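Local coordinates for CHAD domain protein (Streptomyces chartreusis, PDB 6RN5) that probably binds polyphosphate through the basic surface of an all-helical CHAD domain and also binds copper ions, at residues A58-A61 / L62-S65; S70-L73 / H74-S78; Q279-L282 / L283-H287; R316-D319 / A320-A324; A358-A361 / F362-W366. All coordinates share one frame; numbering follows the deposited sequence.

Contact 1: A58-A61 / L62-S65; sequences AARA and LRRS. With SO4 (sulfate ion), chain I; SO4 (sulfate ion), chain G.
Arg60 and Arg63 of helix 56-75 gather round one bound sulfate, and Arg64 turns to a second. With CG anti to the backbone N (chi1 -175°), Arg60 runs out extended to NE, its base lying against Arg63. Its CB has Arg63 NH2 at 3.8 Å, and CG comes slightly nearer to the same nitrogen. CD has both Arg63 NH2 and O3 of the sulfate of chain I close by on one side, O3 at 3.6 Å. NE donates to that O3 at 3.0 Å and also reaches O2. At the tip, NH2 shares O2, so the sulfate lies at the edge of the guanidinium. Over the centre of one face sits Arg64 CD, 3.8 Å from Arg60 CZ.

Arg63 crosses Arg60 at about a right angle and approaches the same anion from another side. Its NE makes a nearly straight bond to O1 (2.7 Å, 173°), and its NH2 bonds to O3 at 2.9 Å, so O3 takes hydrogen bonds from both arginines. The Arg64 guanidinium turns to the sulfate of chain G, whose O2 accepts from NH2 at 3.1 Å. Farther round the turn, Ser65 OG donates to Ala61 O, which also accepts the Ser65 backbone N-H.

Arg67, Arg68, Arg288 and Tyr289 supply further bonds to these two sulfates, while Leu62 packs on Phe35 and Leu99. Arginines from successive helical turns surrounding tetrahedral anions are consistent with the polyphosphate-binding surface of a CHAD domain, the sulfates probably standing where phosphates would bind.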
# COMPACT_ATOMS: atom_id res chain seq x y z
N ALA A 58 6.49 -23.96 29.17
CA ALA A 58 6.17 -25.36 29.05
C ALA A 58 5.22 -25.61 27.88
O ALA A 58 5.38 -26.58 27.14
CB ALA A 58 5.57 -25.88 30.34
N ALA A 59 4.23 -24.74 27.69
CA ALA A 59 3.28 -24.99 26.60
C ALA A 59 3.96 -24.87 25.21
O ALA A 59 3.64 -25.61 24.26
CB ALA A 59 2.06 -24.07 26.68
N ARG A 60 4.91 -23.94 25.10
CA ARG A 60 5.62 -23.82 23.88
C ARG A 60 6.49 -25.06 23.61
O ARG A 60 6.52 -25.57 22.49
CB ARG A 60 6.49 -22.60 23.90
CG ARG A 60 7.14 -22.42 22.56
CD ARG A 60 7.54 -20.97 22.33
NE ARG A 60 8.12 -20.93 21.01
CZ ARG A 60 9.41 -20.97 20.75
NH1 ARG A 60 10.29 -20.99 21.73
NH2 ARG A 60 9.81 -20.99 19.51
N ALA A 61 7.16 -25.54 24.64
CA ALA A 61 7.94 -26.79 24.55
C ALA A 61 7.07 -28.01 24.17
O ALA A 61 7.52 -28.89 23.42
CB ALA A 61 8.68 -27.05 25.87
N LEU A 62 5.86 -28.06 24.70
CA LEU A 62 4.91 -29.11 24.31
C LEU A 62 4.56 -28.99 22.83
O LEU A 62 4.46 -30.01 22.14
CB LEU A 62 3.63 -29.04 25.13
CG LEU A 62 3.68 -29.56 26.54
CD1 LEU A 62 2.41 -29.09 27.22
CD2 LEU A 62 3.79 -31.09 26.60
N ARG A 63 4.34 -27.77 22.34
CA ARG A 63 4.07 -27.57 20.90
C ARG A 63 5.22 -27.99 20.00
O ARG A 63 5.01 -28.65 18.96
CB ARG A 63 3.78 -26.10 20.55
CG ARG A 63 2.54 -25.52 21.16
CD ARG A 63 2.10 -24.27 20.41
NE ARG A 63 2.98 -23.10 20.48
CZ ARG A 63 3.08 -22.27 21.53
NH1 ARG A 63 2.43 -22.49 22.67
NH2 ARG A 63 3.88 -21.23 21.46
N ARG A 64 6.41 -27.56 20.37
CA ARG A 64 7.60 -27.77 19.57
C ARG A 64 7.89 -29.24 19.45
O ARG A 64 8.35 -29.66 18.38
CB ARG A 64 8.79 -27.02 20.14
CG ARG A 64 8.63 -25.52 20.02
CD ARG A 64 9.84 -24.75 20.48
NE ARG A 64 10.89 -24.83 19.47
CZ ARG A 64 12.12 -25.31 19.65
NH1 ARG A 64 12.54 -25.74 20.83
NH2 ARG A 64 12.96 -25.32 18.65
N SER A 65 7.64 -30.02 20.51
CA SER A 65 7.94 -31.43 20.48
C SER A 65 6.82 -32.22 19.82
O SER A 65 7.08 -33.12 19.05
CB SER A 65 8.25 -31.96 21.89
OG SER A 65 7.16 -31.73 22.78
S SO4 I . 5.67 -21.48 18.20
O1 SO4 I . 4.67 -22.53 18.44
O2 SO4 I . 7.03 -22.10 18.16
O3 SO4 I . 5.69 -20.53 19.32
O4 SO4 I . 5.41 -20.81 16.94
S SO4 G . 10.69 -24.62 15.42
O1 SO4 G . 9.97 -25.40 16.40
O2 SO4 G . 12.13 -24.85 15.66
O3 SO4 G . 10.39 -23.19 15.55
O4 SO4 G . 10.21 -25.05 14.07

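Contact 2: S70-L73 / H74-S78; sequences SATL and HTFQS
Thr72 turns its methyl CG2 anti to the backbone N, and Phe76, one turn later, sets CG anti to its carbonyl carbon (chi1 -57°); together these rotations bring the methyl beside the ring. Thr72 CG2 lies 3.9 Å from Phe76 CD2. Thr72 O sits in the ring plane at the edge, 3.4 Å from Phe76 CD2, while the same oxygen accepts the Phe76 backbone N-H. One ring face is covered near its rim by Thr75 CG2. The hydroxyl of Thr72 points back along the helix and bonds to Arg68 O.

The helix is ending here, and its carbonyls show it. Ala71 O takes two backbone donors: Thr75 N arrives nearly along the C=O axis in a straight bond of 2.9 Å, whereas His74 N comes from above the carbonyl plane. A water carries the link farther, standing 2.6 Å from Thr75 OG1 and donating a weak bond to Ala71 O. Phe76 is the first residue to leave helical backbone angles. Past that break, Gln77 lays its CB 3.2 Å from Leu73 O and stretches its amide alongside, so that NE2 makes a weak bond to the same oxygen.

The turn is surrounded on several sides. Thr72 rests on Leu24, Tyr27 and Leu28 of helix 21-42, and Leu73 packs against Trp84 and Met88 of helix 82-120. Ala71 meets Leu286 of helix 274-295, while Thr75 and Phe76 each touch both that helix and helix 229-244, so the C-terminal end of helix 56-75 is wedged among four other helices.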
# COMPACT_ATOMS: atom_id res chain seq x y z
N SER A 70 4.89 -35.45 15.23
CA SER A 70 3.88 -35.56 14.23
C SER A 70 4.53 -35.53 12.83
O SER A 70 4.21 -36.35 11.96
CB SER A 70 2.83 -34.46 14.44
OG SER A 70 1.70 -34.75 13.67
N ALA A 71 5.48 -34.62 12.65
CA ALA A 71 6.23 -34.55 11.39
C ALA A 71 6.98 -35.84 11.08
O ALA A 71 6.98 -36.34 9.95
CB ALA A 71 7.21 -33.38 11.41
N THR A 72 7.66 -36.35 12.08
CA THR A 72 8.49 -37.53 11.96
C THR A 72 7.64 -38.73 11.54
O THR A 72 8.04 -39.51 10.68
CB THR A 72 9.20 -37.78 13.27
OG1 THR A 72 10.06 -36.67 13.53
CG2 THR A 72 10.06 -39.01 13.20
N LEU A 73 6.46 -38.84 12.14
CA LEU A 73 5.54 -39.93 11.84
C LEU A 73 4.99 -39.79 10.42
O LEU A 73 4.42 -40.72 9.91
CB LEU A 73 4.42 -40.00 12.88
CG LEU A 73 4.71 -40.92 14.08
CD1 LEU A 73 6.04 -40.67 14.74
CD2 LEU A 73 3.61 -40.80 15.12
N HIS A 74 5.13 -38.63 9.80
CA HIS A 74 4.65 -38.43 8.45
C HIS A 74 5.77 -38.82 7.52
O HIS A 74 5.61 -39.72 6.73
CB HIS A 74 4.24 -36.95 8.21
CG HIS A 74 3.67 -36.70 6.86
ND1 HIS A 74 4.40 -36.19 5.82
CD2 HIS A 74 2.42 -36.91 6.38
CE1 HIS A 74 3.64 -36.08 4.76
NE2 HIS A 74 2.43 -36.50 5.07
N THR A 75 6.90 -38.11 7.63
CA THR A 75 8.06 -38.26 6.73
C THR A 75 8.58 -39.70 6.70
O THR A 75 9.02 -40.19 5.64
CB THR A 75 9.19 -37.30 7.16
OG1 THR A 75 8.72 -35.95 7.12
CG2 THR A 75 10.39 -37.42 6.25
N PHE A 76 8.56 -40.35 7.87
CA PHE A 76 9.22 -41.65 8.08
C PHE A 76 8.20 -42.71 8.41
O PHE A 76 8.51 -43.73 9.04
CB PHE A 76 10.29 -41.56 9.20
CG PHE A 76 11.36 -40.51 8.96
CD1 PHE A 76 12.48 -40.79 8.16
CD2 PHE A 76 11.27 -39.25 9.55
CE1 PHE A 76 13.47 -39.81 7.96
CE2 PHE A 76 12.26 -38.27 9.34
CZ PHE A 76 13.35 -38.54 8.55
N GLN A 77 6.99 -42.48 7.94
CA GLN A 77 5.89 -43.36 8.20
C GLN A 77 6.19 -44.75 7.70
O GLN A 77 5.78 -45.70 8.32
CB GLN A 77 4.59 -42.90 7.52
CG GLN A 77 3.39 -43.73 7.98
CD GLN A 77 2.05 -43.10 7.67
OE1 GLN A 77 1.32 -43.63 6.85
NE2 GLN A 77 1.72 -41.96 8.32
N SER A 78 6.94 -44.87 6.61
CA SER A 78 7.20 -46.21 6.05
C SER A 78 8.05 -47.06 6.97
O SER A 78 8.04 -48.25 6.85
CB SER A 78 7.86 -46.12 4.67
OG SER A 78 8.99 -45.29 4.71
O HOH W 1 9.68 -34.42 9.03

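Contact 3: Q279-L282 / L283-H287; sequences QVRL and LLRLH. With SO4 (sulfate ion), chain F.
Sulfate oxygen O3 of chain F is gripped by Arg281 and Arg285, one turn apart on helix 274-295. Arg281 NH2 and NH1 both donate to it, NH2 at 3.2 Å, and Arg285 NH2 adds a weak bond. The neighbouring O2 is shared as well, by Arg281 NH2 at 3.2 Å and, weakly, by Arg285 NH1 at 3.3 Å. The sulfur lies in the plane of both guanidiniums, at their edges. Arg281 reaches it as an extended chain, its NE held by Asn315 OD1, whereas Arg285 bends at CG-CD (chi3 55°) to bring its tip round. Turned to the same anion, Arg281 NH2 and Arg285 NH1 lie 3.6 Å apart.

A leucine in place of Arg285 would probably leave O2 and O3 to fewer donors and remove a positive charge beside the sulfate.

Leu282 CD2 lies 3.9 Å from Arg285 NH2, and on another side of the helix Leu283 CG meets Gln279 NE2. Val280 and Leu284 face helices 229-244 and 305-331. A hydrophobic flank packed on neighbouring helices and an arginine flank make this an amphipathic helix, the latter consistent with the anion-binding surface of the CHAD fold.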
# COMPACT_ATOMS: atom_id res chain seq x y z
N GLN A 279 0.85 -23.98 2.28
CA GLN A 279 1.30 -25.37 2.10
C GLN A 279 2.83 -25.48 2.02
O GLN A 279 3.43 -26.33 2.64
CB GLN A 279 0.65 -25.97 0.85
CG GLN A 279 0.84 -27.48 0.74
CD GLN A 279 0.40 -28.20 2.01
OE1 GLN A 279 -0.55 -27.78 2.70
NE2 GLN A 279 1.09 -29.29 2.33
N VAL A 280 3.46 -24.61 1.28
CA VAL A 280 4.89 -24.56 1.30
C VAL A 280 5.46 -24.30 2.71
O VAL A 280 6.45 -24.91 3.07
CB VAL A 280 5.40 -23.56 0.26
CG1 VAL A 280 6.83 -23.12 0.50
CG2 VAL A 280 5.26 -24.18 -1.13
N ARG A 281 4.82 -23.45 3.50
CA ARG A 281 5.26 -23.23 4.90
C ARG A 281 5.28 -24.57 5.62
O ARG A 281 6.23 -24.91 6.29
CB ARG A 281 4.29 -22.32 5.64
CG ARG A 281 4.74 -21.90 7.04
CD ARG A 281 3.74 -20.95 7.70
NE ARG A 281 3.94 -20.96 9.13
CZ ARG A 281 3.33 -21.81 9.94
NH1 ARG A 281 2.44 -22.67 9.48
NH2 ARG A 281 3.58 -21.78 11.23
N LEU A 282 4.23 -25.35 5.50
CA LEU A 282 4.23 -26.66 6.17
C LEU A 282 5.27 -27.64 5.62
O LEU A 282 5.87 -28.37 6.40
CB LEU A 282 2.84 -27.32 6.16
CG LEU A 282 1.73 -26.52 6.83
CD1 LEU A 282 0.39 -27.17 6.56
CD2 LEU A 282 1.93 -26.37 8.33
N LEU A 283 5.48 -27.64 4.29
CA LEU A 283 6.41 -28.58 3.68
C LEU A 283 7.85 -28.21 4.14
O LEU A 283 8.71 -29.06 4.33
CB LEU A 283 6.30 -28.56 2.15
CG LEU A 283 5.03 -29.18 1.55
CD1 LEU A 283 4.81 -28.79 0.09
CD2 LEU A 283 5.01 -30.70 1.66
N LEU A 284 8.09 -26.94 4.30
CA LEU A 284 9.42 -26.48 4.71
C LEU A 284 9.71 -26.96 6.13
O LEU A 284 10.78 -27.45 6.44
CB LEU A 284 9.55 -24.97 4.54
CG LEU A 284 10.80 -24.40 5.20
CD1 LEU A 284 12.03 -25.02 4.60
CD2 LEU A 284 10.83 -22.90 5.00
N ARG A 285 8.70 -26.87 6.97
CA ARG A 285 8.83 -27.36 8.32
C ARG A 285 9.06 -28.87 8.40
O ARG A 285 9.92 -29.34 9.16
CB ARG A 285 7.63 -26.93 9.16
CG ARG A 285 8.09 -26.75 10.59
CD ARG A 285 7.12 -25.99 11.43
NE ARG A 285 5.79 -26.59 11.40
CZ ARG A 285 4.72 -26.02 11.95
NH1 ARG A 285 4.84 -24.87 12.61
NH2 ARG A 285 3.53 -26.60 11.85
N LEU A 286 8.33 -29.63 7.57
CA LEU A 286 8.54 -31.06 7.45
C LEU A 286 9.98 -31.36 7.10
O LEU A 286 10.57 -32.27 7.68
CB LEU A 286 7.57 -31.68 6.42
CG LEU A 286 6.12 -31.71 6.95
CD1 LEU A 286 5.05 -32.14 5.90
CD2 LEU A 286 6.06 -32.66 8.12
N HIS A 287 10.52 -30.60 6.16
CA HIS A 287 11.91 -30.76 5.71
C HIS A 287 12.89 -30.41 6.85
O HIS A 287 13.83 -31.10 7.09
CB HIS A 287 12.14 -29.86 4.44
CG HIS A 287 13.56 -29.74 4.01
ND1 HIS A 287 14.34 -30.83 3.67
CD2 HIS A 287 14.34 -28.65 3.83
CE1 HIS A 287 15.54 -30.41 3.31
NE2 HIS A 287 15.57 -29.09 3.39
S SO4 F . 1.56 -23.62 13.86
O1 SO4 F . 1.66 -24.90 14.63
O2 SO4 F . 2.76 -22.80 14.12
O3 SO4 F . 1.44 -23.85 12.37
O4 SO4 F . 0.40 -22.89 14.42

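Contact 4: R316-D319 / A320-A324; sequences RHRD and ASEAA. With SO4 (sulfate ion), chain F.
Arg318 and Glu322, one helical turn apart, meet through their methylenes, with Arg318 CD 4.3 Å from Glu322 CG, and then diverge. The carboxylate of Glu322 leads away, leaving its OE2 6.9 Å from Arg318 NE. Arg318 instead folds back at chi2 (-90°) and again at chi3, which sets its NE beside the adjacent acid: a weak, bent hydrogen bond of 3.3 Å to Asp319 OD1 forms part of a salt bridge. Beyond NE, the guanidinium presents its edge to the sulfate of chain F. O4 lies in its plane, 3.4 Å from NH1, and NH2 faces O2; all its bonds to the anion are weak.

On a different side, Ser321 CB packs 3.1 Å from His317 O, and its hydroxyl goes to Asp274 OD2. His317 stacks on Trp277, with its NE2 hydrogen-bonded to Arg359. Ala320 and Ala323 are small enough for helix 338-366 to come close, Ala320 touching Glu354 and Val355.

A methionine in place of Arg318 would probably cost Asp319 its weak salt bridge to this side chain and leave the sulfate with fewer donors.

Long bonds to sulfate and a weak link to Asp319 suggest an arginine held loosely in place, whose positive charge would add to the attraction for an anion while Asp319 probably tempers it. By contrast, the Ser321 side chain, about 8 Å from a bound copper ion, ties the helix to Asp274.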
# COMPACT_ATOMS: atom_id res chain seq x y z
N ARG A 316 5.80 -14.81 8.52
CA ARG A 316 5.27 -13.48 8.41
C ARG A 316 4.13 -13.49 7.43
O ARG A 316 3.13 -12.82 7.62
CB ARG A 316 6.38 -12.49 8.03
CG ARG A 316 7.20 -12.08 9.27
CD ARG A 316 8.68 -11.94 9.01
NE ARG A 316 9.00 -11.06 7.89
CZ ARG A 316 9.97 -11.26 6.98
NH1 ARG A 316 10.74 -12.35 7.01
NH2 ARG A 316 10.15 -10.37 6.01
N HIS A 317 4.27 -14.28 6.37
CA HIS A 317 3.22 -14.44 5.38
C HIS A 317 1.91 -14.90 6.05
O HIS A 317 0.86 -14.35 5.85
CB HIS A 317 3.68 -15.42 4.31
CG HIS A 317 2.72 -15.58 3.17
ND1 HIS A 317 1.49 -16.16 3.32
CD2 HIS A 317 2.81 -15.22 1.87
CE1 HIS A 317 0.86 -16.17 2.15
NE2 HIS A 317 1.64 -15.62 1.25
N ARG A 318 2.02 -15.92 6.86
CA ARG A 318 0.90 -16.50 7.52
C ARG A 318 0.32 -15.54 8.55
O ARG A 318 -0.88 -15.35 8.58
CB ARG A 318 1.35 -17.80 8.20
CG ARG A 318 0.21 -18.70 8.66
CD ARG A 318 -0.23 -18.41 10.07
NE ARG A 318 0.85 -18.61 11.04
CZ ARG A 318 0.96 -19.67 11.84
NH1 ARG A 318 0.09 -20.69 11.81
NH2 ARG A 318 1.96 -19.71 12.70
N ASP A 319 1.18 -14.92 9.36
CA ASP A 319 0.74 -13.98 10.36
C ASP A 319 0.11 -12.77 9.71
O ASP A 319 -0.94 -12.31 10.16
CB ASP A 319 1.91 -13.51 11.28
CG ASP A 319 2.44 -14.63 12.20
OD1 ASP A 319 1.81 -15.70 12.34
OD2 ASP A 319 3.54 -14.46 12.74
N ALA A 320 0.74 -12.23 8.66
CA ALA A 320 0.14 -11.06 8.00
C ALA A 320 -1.21 -11.42 7.36
O ALA A 320 -2.18 -10.64 7.37
CB ALA A 320 1.11 -10.49 6.98
N SER A 321 -1.26 -12.61 6.76
CA SER A 321 -2.49 -13.09 6.19
C SER A 321 -3.62 -13.14 7.22
O SER A 321 -4.72 -12.62 6.97
CB SER A 321 -2.27 -14.47 5.57
OG SER A 321 -3.47 -14.97 5.05
N GLU A 322 -3.34 -13.70 8.39
CA GLU A 322 -4.37 -13.90 9.41
C GLU A 322 -4.71 -12.53 10.06
O GLU A 322 -5.85 -12.26 10.42
CB GLU A 322 -3.90 -14.90 10.50
CG GLU A 322 -4.04 -16.38 10.19
CD GLU A 322 -5.50 -16.83 9.98
OE1 GLU A 322 -6.44 -16.30 10.62
OE2 GLU A 322 -5.73 -17.71 9.14
N ALA A 323 -3.71 -11.68 10.19
CA ALA A 323 -3.98 -10.38 10.71
C ALA A 323 -4.89 -9.59 9.77
O ALA A 323 -5.80 -8.89 10.23
CB ALA A 323 -2.70 -9.64 10.96
N ALA A 324 -4.65 -9.67 8.47
CA ALA A 324 -5.47 -8.94 7.53
C ALA A 324 -6.92 -9.40 7.66
O ALA A 324 -7.83 -8.58 7.59
CB ALA A 324 -4.96 -9.10 6.11
S SO4 F . 1.56 -23.62 13.86
O1 SO4 F . 1.66 -24.90 14.63
O2 SO4 F . 2.76 -22.80 14.12
O3 SO4 F . 1.44 -23.85 12.37
O4 SO4 F . 0.40 -22.89 14.42

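Contact 5: A358-A361 / F362-W366; sequences ARFA and FQQAW. With SO4 (sulfate ion), chain H.
Phe360 and Gln364 make the main side-chain contact, a stack of ring and amide one turn apart. Gln364 CG lies over the Phe360 face in a CH-pi contact, 4.0 Å from the ring centroid and 16° off the normal. Its chain bends at chi2 (-57°), which lays the amide flat over the ring with the planes only 14° apart. Gln364 OE1 ends 3.4 Å from Phe360 CE1, and OE1 also accepts a weak bond from Gln363 NE2. Gln363 OE1 accepts from Ile249 N.

Hydrophobic packing occupies the other flank. Phe362 inserts against Val243, Ala310 and Leu314, with Arg359 O near its ring edge and Trp366 CB over one face.

Charged bonds belong to Arg359, which stretches out extended to NE. Two nearly straight bonds hold the sulfate of chain H at its edge, NH2 to O2 at 2.9 Å and NH1 to O3 at 3.0 Å. Asp274 and Glu356 form salt bridges with the same guanidinium, and Trp277 makes a cation-pi contact with it.

Bonds on NE (to His317), NH1 and NH2 probably fix the rotation of the Arg359 guanidinium, and the acids and the anion probably stabilise its positive charge. The sulfate is also bonded to His271, a copper ligand, and to Gln273 N, so Arg359 connects this anion position with the surroundings of the metal site.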
# COMPACT_ATOMS: atom_id res chain seq x y z
N ALA A 358 6.31 -10.56 2.19
CA ALA A 358 6.84 -11.79 2.69
C ALA A 358 7.09 -12.78 1.53
O ALA A 358 8.05 -13.58 1.59
CB ALA A 358 5.94 -12.38 3.74
N ARG A 359 6.26 -12.73 0.50
CA ARG A 359 6.42 -13.66 -0.61
C ARG A 359 7.70 -13.32 -1.37
O ARG A 359 8.42 -14.20 -1.84
CB ARG A 359 5.25 -13.59 -1.57
CG ARG A 359 3.94 -14.12 -1.06
CD ARG A 359 2.84 -14.05 -2.15
NE ARG A 359 1.58 -14.49 -1.54
CZ ARG A 359 0.36 -14.12 -1.93
NH1 ARG A 359 0.18 -13.31 -2.95
NH2 ARG A 359 -0.69 -14.58 -1.27
N PHE A 360 7.95 -12.02 -1.54
CA PHE A 360 9.19 -11.58 -2.13
C PHE A 360 10.43 -11.97 -1.27
O PHE A 360 11.43 -12.48 -1.79
CB PHE A 360 9.13 -10.07 -2.37
CG PHE A 360 10.34 -9.50 -3.08
CD1 PHE A 360 10.54 -9.74 -4.44
CD2 PHE A 360 11.26 -8.70 -2.40
CE1 PHE A 360 11.64 -9.21 -5.11
CE2 PHE A 360 12.37 -8.18 -3.06
CZ PHE A 360 12.56 -8.44 -4.42
N ALA A 361 10.36 -11.74 0.04
CA ALA A 361 11.44 -12.13 0.92
C ALA A 361 11.72 -13.65 0.81
O ALA A 361 12.88 -14.08 0.72
CB ALA A 361 11.15 -11.71 2.36
N PHE A 362 10.67 -14.46 0.80
CA PHE A 362 10.87 -15.89 0.69
C PHE A 362 11.61 -16.19 -0.60
O PHE A 362 12.60 -16.92 -0.61
CB PHE A 362 9.55 -16.65 0.65
CG PHE A 362 9.70 -18.09 0.26
CD1 PHE A 362 10.03 -19.06 1.21
CD2 PHE A 362 9.54 -18.49 -1.08
CE1 PHE A 362 10.20 -20.40 0.84
CE2 PHE A 362 9.67 -19.84 -1.45
CZ PHE A 362 10.01 -20.78 -0.50
N GLN A 363 11.09 -15.65 -1.69
CA GLN A 363 11.70 -15.83 -3.01
C GLN A 363 13.19 -15.47 -3.08
O GLN A 363 13.98 -16.22 -3.62
CB GLN A 363 10.95 -15.03 -4.05
CG GLN A 363 11.23 -15.49 -5.47
CD GLN A 363 10.64 -14.54 -6.50
OE1 GLN A 363 9.60 -14.83 -7.10
NE2 GLN A 363 11.28 -13.40 -6.69
N GLN A 364 13.58 -14.34 -2.51
CA GLN A 364 14.99 -13.94 -2.49
C GLN A 364 15.82 -14.89 -1.67
O GLN A 364 16.95 -15.22 -2.05
CB GLN A 364 15.15 -12.53 -1.92
CG GLN A 364 14.33 -11.48 -2.65
CD GLN A 364 14.65 -11.44 -4.10
OE1 GLN A 364 13.84 -11.85 -4.94
NE2 GLN A 364 15.85 -10.97 -4.42
N ALA A 365 15.30 -15.29 -0.52
CA ALA A 365 15.98 -16.24 0.33
C ALA A 365 16.10 -17.61 -0.34
O ALA A 365 17.13 -18.29 -0.23
CB ALA A 365 15.26 -16.37 1.65
N TRP A 366 15.03 -18.04 -1.01
CA TRP A 366 15.02 -19.39 -1.59
C TRP A 366 15.95 -19.43 -2.80
O TRP A 366 16.71 -20.38 -2.93
CB TRP A 366 13.63 -19.82 -1.99
CG TRP A 366 13.61 -21.18 -2.51
CD1 TRP A 366 13.66 -21.55 -3.80
CD2 TRP A 366 13.56 -22.37 -1.74
NE1 TRP A 366 13.61 -22.90 -3.90
CE2 TRP A 366 13.55 -23.44 -2.65
CE3 TRP A 366 13.47 -22.64 -0.37
CZ2 TRP A 366 13.48 -24.76 -2.26
CZ3 TRP A 366 13.42 -23.96 0.04
CH2 TRP A 366 13.41 -25.01 -0.92
S SO4 H . -3.95 -13.43 -3.10
O1 SO4 H . -4.72 -14.31 -4.04
O2 SO4 H . -3.53 -14.33 -1.98
O3 SO4 H . -2.70 -12.94 -3.69
O4 SO4 H . -4.79 -12.21 -2.74

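Contacts 1 and 2 lie in series on helix 56-75, their centres 19 Å apart, and contact 2 packs on contact 3 through Ala71 CB and Leu286 CD2 (3.6 Å). Contacts 3 and 4 share the sulfate of chain F, beside which Arg281 NH2 and Arg318 NH2 lie 3.0 Å apart. His317 NE2 and Arg359 NE, also 3.0 Å apart, join contact 4 to contact 5. Contacts 1 and 5 lie on opposite sides of the chain's centre, their centres 28 Å apart. The sulfates of contacts 1, 3 and 4 are consistent with an anion-binding surface for polyphosphate; that of contact 5 is a separate position, bonded to the copper ligand His271.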